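Local coordinates for CREG-like beta-barrel domain-containing protein (Agrobacterium tumefaciens, PDB 3DNH) that is of unknown function but carries a CREG-like, split-barrel domain of the flavin-binding (FMN) clan and so may bind a flavin or related cofactor, at residues R202-A207 with G212-T217; T68-A73 with A126-R131; A94-G97 with T103-R106; A28-R33 with R234-E239; P118-L123 with L146-T151. One frame throughout, in Å; residues are numbered along the deposited sequence. Where two conformers were deposited one is given.

Contact 1: residues R202-A207 with G212-T217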
# COMPACT_ATOMS: atom_id res chain seq x y z
N ARG A 202 17.34 -1.37 22.38
CA ARG A 202 17.34 -0.14 23.20
C ARG A 202 17.21 1.14 22.36
O ARG A 202 16.49 2.07 22.74
CB ARG A 202 18.56 -0.05 24.12
CG ARG A 202 18.43 -0.95 25.34
CD ARG A 202 19.76 -1.20 26.09
NE ARG A 202 20.48 0.04 26.40
CZ ARG A 202 21.23 0.24 27.49
NH1 ARG A 202 21.86 1.42 27.64
NH2 ARG A 202 21.35 -0.69 28.44
N LEU A 203 17.93 1.18 21.25
CA LEU A 203 17.88 2.34 20.32
C LEU A 203 16.53 2.43 19.63
O LEU A 203 16.00 3.53 19.47
CB LEU A 203 18.99 2.26 19.25
CG LEU A 203 20.43 2.19 19.75
CD1 LEU A 203 21.38 1.92 18.59
CD2 LEU A 203 20.82 3.51 20.47
N ALA A 204 15.97 1.27 19.25
CA ALA A 204 14.66 1.26 18.61
C ALA A 204 13.57 1.75 19.57
O ALA A 204 12.68 2.51 19.18
CB ALA A 204 14.35 -0.09 18.07
N VAL A 205 13.66 1.35 20.84
CA VAL A 205 12.71 1.83 21.85
C VAL A 205 12.83 3.35 22.05
O VAL A 205 11.82 4.02 22.07
CB VAL A 205 12.71 0.99 23.18
CG1 VAL A 205 12.57 -0.51 22.89
CG2 VAL A 205 13.95 1.24 23.98
N LEU A 206 14.07 3.88 22.14
CA LEU A 206 14.32 5.35 22.11
C LEU A 206 13.69 6.05 20.91
O LEU A 206 13.24 7.19 21.00
CB LEU A 206 15.83 5.66 22.05
CG LEU A 206 16.76 5.96 23.24
CD1 LEU A 206 17.62 4.82 23.56
CD2 LEU A 206 17.65 7.15 22.83
N ALA A 207 13.70 5.36 19.77
CA ALA A 207 13.11 5.85 18.54
C ALA A 207 11.57 5.86 18.54
O ALA A 207 10.95 6.42 17.62
CB ALA A 207 13.63 5.01 17.39
N GLY A 212 12.07 -6.06 20.66
CA GLY A 212 12.10 -7.09 19.63
C GLY A 212 13.51 -7.43 19.25
O GLY A 212 14.46 -7.04 19.93
N ARG A 213 13.65 -8.20 18.17
CA ARG A 213 14.98 -8.55 17.70
C ARG A 213 15.34 -7.54 16.63
O ARG A 213 15.07 -7.74 15.43
CB ARG A 213 15.09 -10.02 17.25
CG ARG A 213 14.67 -11.10 18.34
CD ARG A 213 14.93 -10.70 19.84
NE ARG A 213 16.35 -10.66 20.27
CZ ARG A 213 16.97 -9.60 20.82
NH1 ARG A 213 16.34 -8.45 21.00
NH2 ARG A 213 18.26 -9.70 21.19
N TRP A 214 15.89 -6.43 17.10
CA TRP A 214 16.31 -5.29 16.26
C TRP A 214 17.77 -5.37 15.80
O TRP A 214 18.62 -5.92 16.50
CB TRP A 214 16.12 -4.00 17.04
CG TRP A 214 14.69 -3.68 17.22
CD1 TRP A 214 13.89 -4.03 18.27
CD2 TRP A 214 13.84 -2.99 16.29
NE1 TRP A 214 12.62 -3.56 18.07
CE2 TRP A 214 12.55 -2.94 16.86
CE3 TRP A 214 14.06 -2.39 15.04
CZ2 TRP A 214 11.47 -2.31 16.21
CZ3 TRP A 214 13.00 -1.76 14.41
CH2 TRP A 214 11.72 -1.72 15.00
N LYS A 215 18.04 -4.81 14.62
CA LYS A 215 19.41 -4.59 14.14
C LYS A 215 19.51 -3.18 13.57
O LYS A 215 18.55 -2.69 12.98
CB LYS A 215 19.79 -5.60 13.06
CG LYS A 215 20.00 -7.08 13.58
CD LYS A 215 21.26 -7.21 14.48
CE LYS A 215 21.37 -8.58 15.20
NZ LYS A 215 22.47 -8.68 16.25
N ILE A 216 20.67 -2.53 13.77
CA ILE A 216 21.02 -1.31 13.05
C ILE A 216 21.29 -1.68 11.64
O ILE A 216 22.07 -2.60 11.38
CB ILE A 216 22.26 -0.68 13.61
CG1 ILE A 216 21.99 -0.25 15.05
CG2 ILE A 216 22.74 0.52 12.71
CD1 ILE A 216 23.20 0.20 15.78
N THR A 217 20.61 -0.99 10.72
CA THR A 217 20.80 -1.21 9.30
C THR A 217 21.67 -0.14 8.68
O THR A 217 22.36 -0.42 7.68
CB THR A 217 19.45 -1.36 8.52
OG1 THR A 217 18.66 -0.17 8.70
CG2 THR A 217 18.66 -2.57 9.07

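Contact 2: residues T68-A73 with A126-R131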
# COMPACT_ATOMS: atom_id res chain seq x y z
N THR A 68 18.11 7.74 -0.14
CA THR A 68 17.57 7.37 -1.46
C THR A 68 16.86 6.00 -1.41
O THR A 68 17.50 5.00 -1.06
CB THR A 68 18.66 7.30 -2.55
OG1 THR A 68 19.30 8.58 -2.70
CG2 THR A 68 18.04 6.93 -3.88
N PRO A 69 15.56 5.97 -1.78
CA PRO A 69 14.87 4.70 -1.83
C PRO A 69 15.31 3.84 -3.00
O PRO A 69 15.61 4.35 -4.09
CB PRO A 69 13.39 5.08 -1.99
CG PRO A 69 13.30 6.52 -1.79
CD PRO A 69 14.65 7.06 -2.18
N PHE A 70 15.34 2.51 -2.78
CA PHE A 70 15.66 1.61 -3.88
C PHE A 70 14.77 0.39 -3.73
O PHE A 70 14.20 0.14 -2.67
CB PHE A 70 17.18 1.27 -3.95
CG PHE A 70 17.66 0.25 -2.91
CD1 PHE A 70 17.71 -1.11 -3.21
CD2 PHE A 70 18.09 0.67 -1.64
CE1 PHE A 70 18.19 -2.05 -2.25
CE2 PHE A 70 18.54 -0.24 -0.69
CZ PHE A 70 18.59 -1.62 -1.00
N PHE A 71 14.66 -0.37 -4.79
CA PHE A 71 13.77 -1.50 -4.77
C PHE A 71 14.17 -2.50 -5.88
O PHE A 71 14.99 -2.19 -6.76
CB PHE A 71 12.30 -1.05 -4.90
CG PHE A 71 12.00 -0.30 -6.18
CD1 PHE A 71 11.57 -0.98 -7.32
CD2 PHE A 71 12.13 1.09 -6.23
CE1 PHE A 71 11.29 -0.28 -8.52
CE2 PHE A 71 11.85 1.80 -7.40
CZ PHE A 71 11.42 1.10 -8.56
N PHE A 72 13.57 -3.68 -5.77
CA PHE A 72 13.82 -4.76 -6.67
C PHE A 72 12.53 -5.10 -7.39
O PHE A 72 11.43 -4.95 -6.81
CB PHE A 72 14.33 -5.98 -5.89
CG PHE A 72 13.82 -7.29 -6.40
CD1 PHE A 72 14.45 -7.93 -7.46
CD2 PHE A 72 12.71 -7.89 -5.80
CE1 PHE A 72 13.97 -9.16 -7.93
CE2 PHE A 72 12.22 -9.13 -6.27
CZ PHE A 72 12.85 -9.75 -7.33
N ALA A 73 12.67 -5.58 -8.62
CA ALA A 73 11.54 -6.09 -9.39
C ALA A 73 12.02 -7.31 -10.16
O ALA A 73 13.11 -7.27 -10.73
CB ALA A 73 11.01 -5.06 -10.36
N ALA A 126 22.81 -6.88 -0.02
CA ALA A 126 23.00 -7.07 1.40
C ALA A 126 22.10 -6.07 2.20
O ALA A 126 21.44 -6.45 3.17
CB ALA A 126 24.46 -6.92 1.76
N ARG A 127 22.04 -4.83 1.72
CA ARG A 127 21.16 -3.82 2.34
C ARG A 127 19.68 -4.22 2.34
O ARG A 127 18.96 -4.03 3.33
CB ARG A 127 21.31 -2.48 1.64
CG ARG A 127 22.53 -1.73 2.00
CD ARG A 127 22.71 -0.57 1.01
NE ARG A 127 23.89 0.22 1.34
CZ ARG A 127 24.36 1.24 0.62
NH1 ARG A 127 23.79 1.57 -0.55
NH2 ARG A 127 25.43 1.90 1.07
N TYR A 128 19.23 -4.78 1.22
CA TYR A 128 17.86 -5.21 1.09
C TYR A 128 17.50 -6.41 1.98
O TYR A 128 16.46 -6.42 2.63
CB TYR A 128 17.63 -5.58 -0.37
CG TYR A 128 16.20 -5.74 -0.79
CD1 TYR A 128 15.47 -4.66 -1.30
CD2 TYR A 128 15.61 -7.00 -0.78
CE1 TYR A 128 14.15 -4.82 -1.73
CE2 TYR A 128 14.31 -7.18 -1.22
CZ TYR A 128 13.59 -6.09 -1.71
OH TYR A 128 12.31 -6.30 -2.18
N ILE A 129 18.36 -7.44 1.95
CA ILE A 129 18.25 -8.63 2.79
C ILE A 129 18.14 -8.30 4.28
O ILE A 129 17.41 -8.96 5.02
CB ILE A 129 19.50 -9.57 2.59
CG1 ILE A 129 19.44 -10.37 1.27
CG2 ILE A 129 19.67 -10.55 3.74
CD1 ILE A 129 18.15 -10.93 0.98
N ALA A 130 18.88 -7.28 4.69
CA ALA A 130 18.87 -6.77 6.07
C ALA A 130 17.45 -6.41 6.52
O ALA A 130 17.11 -6.63 7.66
CB ALA A 130 19.81 -5.55 6.18
N ARG A 131 16.60 -5.93 5.60
CA ARG A 131 15.23 -5.58 5.94
C ARG A 131 14.23 -6.67 5.63
O ARG A 131 13.17 -6.75 6.27
CB ARG A 131 14.81 -4.28 5.20
CG ARG A 131 15.30 -3.03 5.81
CD ARG A 131 14.78 -1.84 4.98
NE ARG A 131 14.87 -0.60 5.72
CZ ARG A 131 14.25 0.54 5.41
NH1 ARG A 131 13.44 0.61 4.36
NH2 ARG A 131 14.42 1.60 6.19
O HOH W 1 11.46 -4.08 -3.77

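Contact 3: residues A94-G97 with T103-R106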
# COMPACT_ATOMS: atom_id res chain seq x y z
N ALA A 94 3.95 4.52 3.26
CA ALA A 94 3.14 4.80 4.44
C ALA A 94 3.44 3.76 5.53
O ALA A 94 3.86 2.64 5.18
CB ALA A 94 1.68 4.80 4.09
N PRO A 95 3.27 4.11 6.83
CA PRO A 95 3.31 3.07 7.89
C PRO A 95 2.05 2.19 7.77
O PRO A 95 1.17 2.25 8.63
CB PRO A 95 3.29 3.89 9.20
CG PRO A 95 2.55 5.16 8.83
CD PRO A 95 3.02 5.46 7.42
N PHE A 96 1.96 1.41 6.68
CA PHE A 96 0.74 0.64 6.38
C PHE A 96 0.36 -0.37 7.46
O PHE A 96 -0.84 -0.65 7.67
CB PHE A 96 0.91 -0.12 5.08
CG PHE A 96 0.83 0.72 3.88
CD1 PHE A 96 -0.34 1.34 3.53
CD2 PHE A 96 1.96 0.90 3.08
CE1 PHE A 96 -0.39 2.13 2.38
CE2 PHE A 96 1.92 1.67 1.93
CZ PHE A 96 0.75 2.29 1.58
N GLY A 97 1.35 -0.93 8.15
CA GLY A 97 1.01 -1.86 9.23
C GLY A 97 0.17 -1.24 10.34
O GLY A 97 -0.51 -1.96 11.09
N THR A 103 -5.91 7.19 7.59
CA THR A 103 -5.44 7.66 8.91
C THR A 103 -3.94 7.93 8.94
O THR A 103 -3.42 8.56 9.85
CB THR A 103 -5.74 6.61 10.06
OG1 THR A 103 -4.98 5.40 9.81
CG2 THR A 103 -7.21 6.27 10.15
N LEU A 104 -3.22 7.43 7.95
CA LEU A 104 -1.77 7.45 7.99
C LEU A 104 -1.17 8.64 7.29
O LEU A 104 -1.75 9.12 6.36
CB LEU A 104 -1.24 6.20 7.30
CG LEU A 104 -1.77 4.82 7.66
CD1 LEU A 104 -1.17 3.75 6.87
CD2 LEU A 104 -1.59 4.57 9.09
N PRO A 105 0.02 9.07 7.69
CA PRO A 105 0.76 9.98 6.82
C PRO A 105 1.17 9.21 5.58
O PRO A 105 1.48 8.02 5.66
CB PRO A 105 1.99 10.35 7.65
CG PRO A 105 2.17 9.21 8.58
CD PRO A 105 0.76 8.78 8.93
N ARG A 106 1.12 9.85 4.43
CA ARG A 106 1.38 9.17 3.19
C ARG A 106 2.33 10.04 2.39
O ARG A 106 2.02 11.20 2.10
CB ARG A 106 0.10 8.93 2.40
CG ARG A 106 -0.69 7.73 2.85
CD ARG A 106 -1.94 8.10 3.54
NE ARG A 106 -2.85 8.84 2.69
CZ ARG A 106 -3.72 9.73 3.12
NH1 ARG A 106 -4.49 10.34 2.25
NH2 ARG A 106 -3.82 10.02 4.43

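Contact 4: residues A28-R33 with R234-E239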
# COMPACT_ATOMS: atom_id res chain seq x y z
N ALA A 28 6.13 19.15 8.09
CA ALA A 28 6.08 18.42 6.85
C ALA A 28 7.36 17.64 6.58
O ALA A 28 7.28 16.45 6.32
CB ALA A 28 5.75 19.36 5.71
N VAL A 29 8.51 18.31 6.67
CA VAL A 29 9.81 17.73 6.28
C VAL A 29 10.18 16.57 7.21
O VAL A 29 10.54 15.48 6.76
CB VAL A 29 10.93 18.80 6.21
CG1 VAL A 29 12.31 18.17 6.14
CG2 VAL A 29 10.70 19.71 5.00
N ARG A 30 10.03 16.79 8.50
CA ARG A 30 10.35 15.79 9.51
C ARG A 30 9.41 14.58 9.45
O ARG A 30 9.87 13.43 9.38
CB ARG A 30 10.39 16.46 10.90
CG ARG A 30 10.38 15.48 12.04
CD ARG A 30 11.50 14.41 11.99
NE ARG A 30 11.99 14.26 13.36
CZ ARG A 30 11.47 13.47 14.29
NH1 ARG A 30 10.46 12.65 14.00
NH2 ARG A 30 11.99 13.46 15.49
N VAL A 31 8.10 14.81 9.41
CA VAL A 31 7.14 13.71 9.22
C VAL A 31 7.45 12.92 7.94
O VAL A 31 7.41 11.68 7.92
CB VAL A 31 5.66 14.23 9.20
CG1 VAL A 31 4.71 13.15 8.73
CG2 VAL A 31 5.24 14.73 10.56
N ALA A 32 7.75 13.65 6.86
CA ALA A 32 8.15 13.04 5.59
C ALA A 32 9.39 12.16 5.68
O ALA A 32 9.40 11.06 5.16
CB ALA A 32 8.35 14.13 4.50
N ARG A 33 10.44 12.65 6.32
CA ARG A 33 11.71 11.93 6.44
C ARG A 33 11.53 10.70 7.32
O ARG A 33 12.17 9.68 7.11
CB ARG A 33 12.84 12.85 6.92
CG ARG A 33 13.39 13.71 5.78
CD ARG A 33 14.55 14.60 6.21
NE ARG A 33 15.79 13.82 6.28
CZ ARG A 33 16.83 14.19 6.99
NH1 ARG A 33 16.77 15.34 7.64
NH2 ARG A 33 17.93 13.43 7.03
N ARG A 234 13.57 4.70 13.15
CA ARG A 234 14.64 5.67 12.93
C ARG A 234 14.85 6.50 14.19
O ARG A 234 13.93 7.19 14.65
CB ARG A 234 14.40 6.59 11.71
CG ARG A 234 15.61 7.52 11.53
CD ARG A 234 15.55 8.31 10.31
NE ARG A 234 16.66 9.25 10.13
CZ ARG A 234 17.93 8.98 9.79
NH1 ARG A 234 18.37 7.72 9.62
NH2 ARG A 234 18.78 10.01 9.62
N LEU A 235 16.06 6.46 14.73
CA LEU A 235 16.43 7.30 15.90
C LEU A 235 17.12 8.55 15.38
O LEU A 235 18.15 8.44 14.75
CB LEU A 235 17.36 6.54 16.87
CG LEU A 235 17.80 7.21 18.21
CD1 LEU A 235 16.64 7.63 19.03
CD2 LEU A 235 18.71 6.25 19.03
N TRP A 236 16.56 9.74 15.66
CA TRP A 236 17.19 10.98 15.24
C TRP A 236 18.16 11.52 16.25
O TRP A 236 17.85 11.59 17.45
CB TRP A 236 16.14 12.04 14.92
CG TRP A 236 15.24 11.61 13.78
CD1 TRP A 236 14.10 10.83 13.86
CD2 TRP A 236 15.41 11.93 12.39
NE1 TRP A 236 13.53 10.67 12.62
CE2 TRP A 236 14.31 11.31 11.69
CE3 TRP A 236 16.35 12.67 11.66
CZ2 TRP A 236 14.15 11.42 10.29
CZ3 TRP A 236 16.19 12.79 10.24
CH2 TRP A 236 15.10 12.17 9.59
N PHE A 237 19.34 11.92 15.79
CA PHE A 237 20.31 12.57 16.69
C PHE A 237 19.79 13.92 17.11
O PHE A 237 19.05 14.57 16.33
CB PHE A 237 21.67 12.71 16.01
CG PHE A 237 22.32 11.39 15.66
CD1 PHE A 237 22.27 10.30 16.56
CD2 PHE A 237 22.99 11.23 14.44
CE1 PHE A 237 22.86 9.11 16.29
CE2 PHE A 237 23.61 10.00 14.13
CZ PHE A 237 23.55 8.95 15.03
N ALA A 238 20.16 14.37 18.30
CA ALA A 238 19.84 15.74 18.69
C ALA A 238 20.59 16.79 17.86
O ALA A 238 20.08 17.87 17.63
CB ALA A 238 20.06 15.99 20.22
N GLU A 239 21.81 16.47 17.44
CA GLU A 239 22.53 17.33 16.51
C GLU A 239 23.28 16.48 15.48
O GLU A 239 23.48 15.29 15.70
CB GLU A 239 23.41 18.38 17.21
CG GLU A 239 24.50 17.82 18.08
CD GLU A 239 25.19 18.90 18.90
OE1 GLU A 239 26.04 18.55 19.75
OE2 GLU A 239 24.88 20.10 18.70

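Contact 5: residues P118-L123 with L146-T151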
# COMPACT_ATOMS: atom_id res chain seq x y z
N PRO A 118 25.76 -2.79 -12.35
CA PRO A 118 26.32 -4.09 -11.95
C PRO A 118 27.21 -4.06 -10.69
O PRO A 118 27.04 -4.90 -9.80
CB PRO A 118 27.16 -4.50 -13.17
CG PRO A 118 26.60 -3.76 -14.33
CD PRO A 118 25.77 -2.60 -13.82
N ASP A 119 28.13 -3.09 -10.63
CA ASP A 119 29.10 -3.03 -9.51
C ASP A 119 28.47 -2.87 -8.13
O ASP A 119 29.02 -3.32 -7.13
CB ASP A 119 30.17 -1.95 -9.72
CG ASP A 119 31.06 -2.20 -10.95
OD1 ASP A 119 31.89 -1.32 -11.24
OD2 ASP A 119 30.93 -3.25 -11.63
N GLU A 120 27.30 -2.22 -8.09
CA GLU A 120 26.60 -1.91 -6.87
C GLU A 120 25.54 -2.95 -6.50
O GLU A 120 24.95 -2.86 -5.43
CB GLU A 120 25.91 -0.56 -7.02
CG GLU A 120 26.82 0.56 -7.55
CD GLU A 120 26.06 1.86 -7.66
OE1 GLU A 120 25.76 2.44 -6.60
OE2 GLU A 120 25.71 2.28 -8.79
N VAL A 121 25.29 -3.95 -7.34
CA VAL A 121 24.24 -4.89 -6.88
C VAL A 121 24.59 -5.69 -5.60
O VAL A 121 23.74 -5.78 -4.73
CB VAL A 121 23.43 -5.66 -7.97
CG1 VAL A 121 23.27 -4.81 -9.22
CG2 VAL A 121 23.97 -6.96 -8.26
N PRO A 122 25.82 -6.24 -5.49
CA PRO A 122 26.17 -6.89 -4.22
C PRO A 122 25.86 -6.07 -2.92
O PRO A 122 25.29 -6.61 -1.96
CB PRO A 122 27.66 -7.17 -4.37
CG PRO A 122 27.84 -7.38 -5.88
CD PRO A 122 26.91 -6.37 -6.50
N LEU A 123 26.22 -4.79 -2.92
CA LEU A 123 25.90 -3.91 -1.79
C LEU A 123 24.40 -3.75 -1.59
O LEU A 123 23.91 -3.84 -0.47
CB LEU A 123 26.56 -2.55 -2.00
CG LEU A 123 26.46 -1.53 -0.88
CD1 LEU A 123 27.03 -2.04 0.47
CD2 LEU A 123 27.22 -0.33 -1.45
N LEU A 146 17.27 -4.35 -10.19
CA LEU A 146 17.46 -3.47 -9.05
C LEU A 146 17.39 -2.00 -9.51
O LEU A 146 18.06 -1.62 -10.46
CB LEU A 146 18.84 -3.77 -8.53
CG LEU A 146 19.19 -3.66 -7.06
CD1 LEU A 146 17.98 -3.49 -6.16
CD2 LEU A 146 20.01 -4.92 -6.75
N TYR A 147 16.60 -1.18 -8.82
CA TYR A 147 16.37 0.22 -9.26
C TYR A 147 16.48 1.18 -8.10
O TYR A 147 16.10 0.82 -7.03
CB TYR A 147 14.95 0.37 -9.74
CG TYR A 147 14.49 -0.60 -10.79
CD1 TYR A 147 14.46 -0.24 -12.14
CD2 TYR A 147 14.00 -1.85 -10.41
CE1 TYR A 147 13.98 -1.14 -13.11
CE2 TYR A 147 13.57 -2.73 -11.33
CZ TYR A 147 13.55 -2.38 -12.68
OH TYR A 147 13.08 -3.29 -13.56
N ARG A 148 16.96 2.40 -8.31
CA ARG A 148 16.72 3.41 -7.27
C ARG A 148 15.86 4.55 -7.81
O ARG A 148 15.83 4.83 -9.03
CB ARG A 148 18.04 3.90 -6.58
CG ARG A 148 19.03 4.48 -7.52
CD ARG A 148 20.21 5.18 -6.81
NE ARG A 148 21.11 4.26 -6.15
CZ ARG A 148 22.20 3.71 -6.71
NH1 ARG A 148 22.53 3.94 -7.97
NH2 ARG A 148 22.94 2.89 -5.99
N LEU A 149 15.10 5.14 -6.90
CA LEU A 149 14.23 6.24 -7.24
C LEU A 149 15.08 7.49 -7.35
O LEU A 149 15.81 7.83 -6.41
CB LEU A 149 13.12 6.41 -6.18
CG LEU A 149 12.22 7.63 -6.40
CD1 LEU A 149 11.48 7.59 -7.73
CD2 LEU A 149 11.25 7.76 -5.23
N ARG A 150 15.00 8.14 -8.51
CA ARG A 150 15.49 9.50 -8.64
C ARG A 150 14.31 10.42 -8.37
O ARG A 150 13.45 10.58 -9.23
CB ARG A 150 16.00 9.74 -10.05
CG ARG A 150 16.89 10.96 -10.14
CD ARG A 150 17.20 11.41 -11.56
NE ARG A 150 17.25 10.34 -12.56
CZ ARG A 150 17.17 10.54 -13.88
NH1 ARG A 150 17.05 11.77 -14.35
NH2 ARG A 150 17.22 9.53 -14.73
N THR A 151 14.24 11.01 -7.18
CA THR A 151 13.05 11.77 -6.77
C THR A 151 13.06 13.13 -7.44
O THR A 151 14.08 13.85 -7.38
CB THR A 151 13.00 11.94 -5.23
OG1 THR A 151 12.81 10.65 -4.62
CG2 THR A 151 11.84 12.84 -4.82

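Contact 1: residues R202-A207 with G212-T217
In the C-terminal alpha/beta part of the chain, helix 199-206 packs on the three-stranded antiparallel sheet 215-220, 223-227, 232-236, and Ala204 meets Trp214 near the point where the chain passes from that helix toward the first strand. The methyl of Ala204 sits squarely over one face of the indole: CB lies 3.5 Å from the centroid of the five-membered ring and 14° off its normal, a CH-pi contact. The ring atom nearest the methyl is Trp214 CD2, 3.4 Å from Ala204 CB, at the seam of the two fused rings. The backbones come close here, the CA atoms of Ala204 and Trp214 being 7.2 Å apart. This is a short connection between helix 199-206 and strand 215-220, and the indole lies between helix and sheet, also touching Leu226 and Ala233; its NE1 is hydrogen-bonded to Lys210 O, which probably helps to fix the ring's rotation. The preceding residue, Leu203, reaches across to Ile216, CD1 to CD1 at 3.8 Å, the two branched chains meeting at a slant. Ile216 extends CG1 anti to its carbonyl carbon (chi1 -64°), which carries CD1 to the leucine. Leu203 also rests on Leu251 of helix 244-254 and Leu235 of strand 232-236, while Ile216 packs on Ile224 and Leu226.

Contact 2: residues T68-A73 with A126-R131
Tyr128, on helix 121-131, reaches from its backbone to strand 69-74 and meets first Phe70 and then Phe72. Its CB lies 4.0 Å from CE1 of Phe70, beside the end of that ring. A first torsion that sets CG anti to the backbone N (chi1 -166°) directs the tyrosine ring toward the strand, and its CD1 comes 3.9 Å from the same Phe70 CE1, which approaches at the edge of the tyrosine ring. Further out, CZ passes Phe72 CB at 4.2 Å, the two side chains crossing at about a right angle. In the Phe72 conformer given, one of two, the hydroxyl then lies near the plane of that ring, at its edge, with Tyr128 OH 4.0 Å from Phe72 CD2. It is also gripped by polar partners: a water 2.9 Å from Tyr128 OH accepts a hydrogen bond from Phe72 N, also at 2.9 Å, and Asn60 ND2 bonds to the same oxygen. A buried hydroxyl is thereby satisfied within a largely aromatic layer. Beside the tyrosine, Arg127 adds its CB, 3.9 Å from Phe70 CZ. The axes of the two short segments cross at 86° with a closest approach of 10.0 Å, so this part of helix 121-131 runs across strand 69-74 of the six-stranded barrel; helix 135-138 packs against Tyr128, and Leu102 of the second subunit reaches both Phe72 and Tyr128.

Contact 3: residues A94-G97 with T103-R106
Leu104 and Pro95 face each other across the base of the loop that joins strands 88-93 and 106-115 of the barrel. The leucine points its branched end at the backbone turn opposite: CD1 comes 3.3 Å from Pro95 O and also touches Phe96 CA, while CD2 turns to the ring of Pro95 at its CG. Its CG stands anti to the carbonyl carbon (chi1 -49°), which sends both methyls toward the turn. Pro95 is the centre of an inverse gamma turn, and this tight bend presents its carbonyl oxygen to the leucine methyls. The two prolines meet at a slant, ring against ring, with Pro95 CD 4.0 Å from Pro105 CG. Ala94 points its methyl toward the other segment as well, where CB is 3.6 Å from Pro105 O; the same methyl sits over the centre of one face of the Phe96 ring, just along the chain. Phe96 in turn presents CD1 to Leu104 CD1 and meets its counterpart, Phe96 of the second subunit, so the loop base extends into the dimer interface. Arg106 folds back, bent at chi2 and chi3, and its NH2 donates to Leu104 O at 3.0 Å, a nearly straight bond of 163° that comes in the guanidinium plane. No hydrogen bond joins the two sides. The base of the loop thus rests on apolar contact, and the two proline rings probably limit its flexibility; the buried Pro105 O has no polar partner in the model, while Leu104 O is satisfied by the arginine of its own segment.

Contact 4: residues A28-R33 with R234-E239
Trp236 and two arginines of helix 28-38 join the barrel domain, where the helix lies, to strand 232-236 at the edge of the C-terminal three-stranded sheet. The helix and strand segments run roughly antiparallel, at 143°, but their axes come no closer than 11.7 Å, so long side chains must bridge the distance. The tightly packed part is at Arg33: its CB lies 3.6 Å from Trp236 CH2, and its guanidinium stands nearly upright to the indole, planes 85° apart, so that Trp236 CZ3 faces the flat of that group. Arg33 is held there by a salt bridge from NH2 to Asp222 and a hydrogen bond to Thr174. On the looser, more exposed side, Arg30 lies over the indole. Its guanidinium is stacked nearly parallel, planes at 12°, with CZ 4.0 Å from the centroid of the five-membered ring, a cation-pi contact. Arg30 leaves the helix with CG trans to its N, and bends at chi2 and chi3 then swing the group over the ring. The opposite face of the indole is taken by Arg234, which is anchored by Asp220 and Asp225; these acids and Asp222 probably offset the closeness of the arginines. The indole nitrogen is tied down too, donating to Asp34 of the same helix. The guanidinium groups of Arg33 and Arg234 come near each other, Arg33 NH2 to Arg234 NH2 at 4.4 Å.

Contact 5: residues P118-L123 with L146-T151
Glu120 and Arg148 form a salt bridge between segment 118-123, which leads into helix 121-131, and strand 144-157 of the barrel. The donor is Arg148 NH2, bonded to Glu120 OE1 at 2.9 Å with an angle of 148° at the hydrogen. The approach is not flat: the nitrogen stands above the carboxylate plane, 48° out of it, and the oxygen is itself tilted from the guanidinium plane. Only OE1 is hydrogen-bonded in this pair; Glu120 OE2 lies 3.7 Å from Arg148 NH1, too far for a bidentate bridge. A chi1 of 58° puts the arginine's CG between its backbone N and carbonyl carbon, and a bend at chi3 then turns the guanidinium toward the helix, where the extended glutamate chain crosses it at about a right angle. NH2 does double duty, because Glu64 makes a second salt bridge to the same nitrogen. Beside this polar pair an apolar one completes the contact: Val121 CB touches Leu146 CD2 at 3.7 Å. Leu146 also packs on Phe70 of the neighbouring strand 69-74 and on Ile116, and Arg148 rests on Phe70 too. In the strand's backbone, Leu146 bonds with Ile116, Arg148 with Asp114, and Tyr147 with Phe71, as expected of a strand inside the barrel sheet. With two carboxylates sharing one guanidinium nitrogen, the arginine probably stays charged and offsets part of their negative charge, while the lone bond to Glu120, at the surface of the chain, probably yields a tether less rigid than a bidentate bridge would be.

Contacts 1, 2 and 3 are buried, contact 4 is partly so, and contact 5 lies at the surface. Contacts 2 and 5 are neighbours, their centres about 9 Å apart: both use helix 121-131 against adjacent barrel strands, but contact 2 is aromatic with a bridging water, whereas contact 5 depends on a salt bridge. Contacts 1 and 4 share the C-terminal sheet and touch through Leu203, Leu206 and Leu235; contact 1 is wholly apolar across its segments, contact 4 a cation-pi stack joining that sheet to the barrel. Contact 3 meets contact 4 through Pro105 and Val31, and, like contact 2, reaches the second subunit.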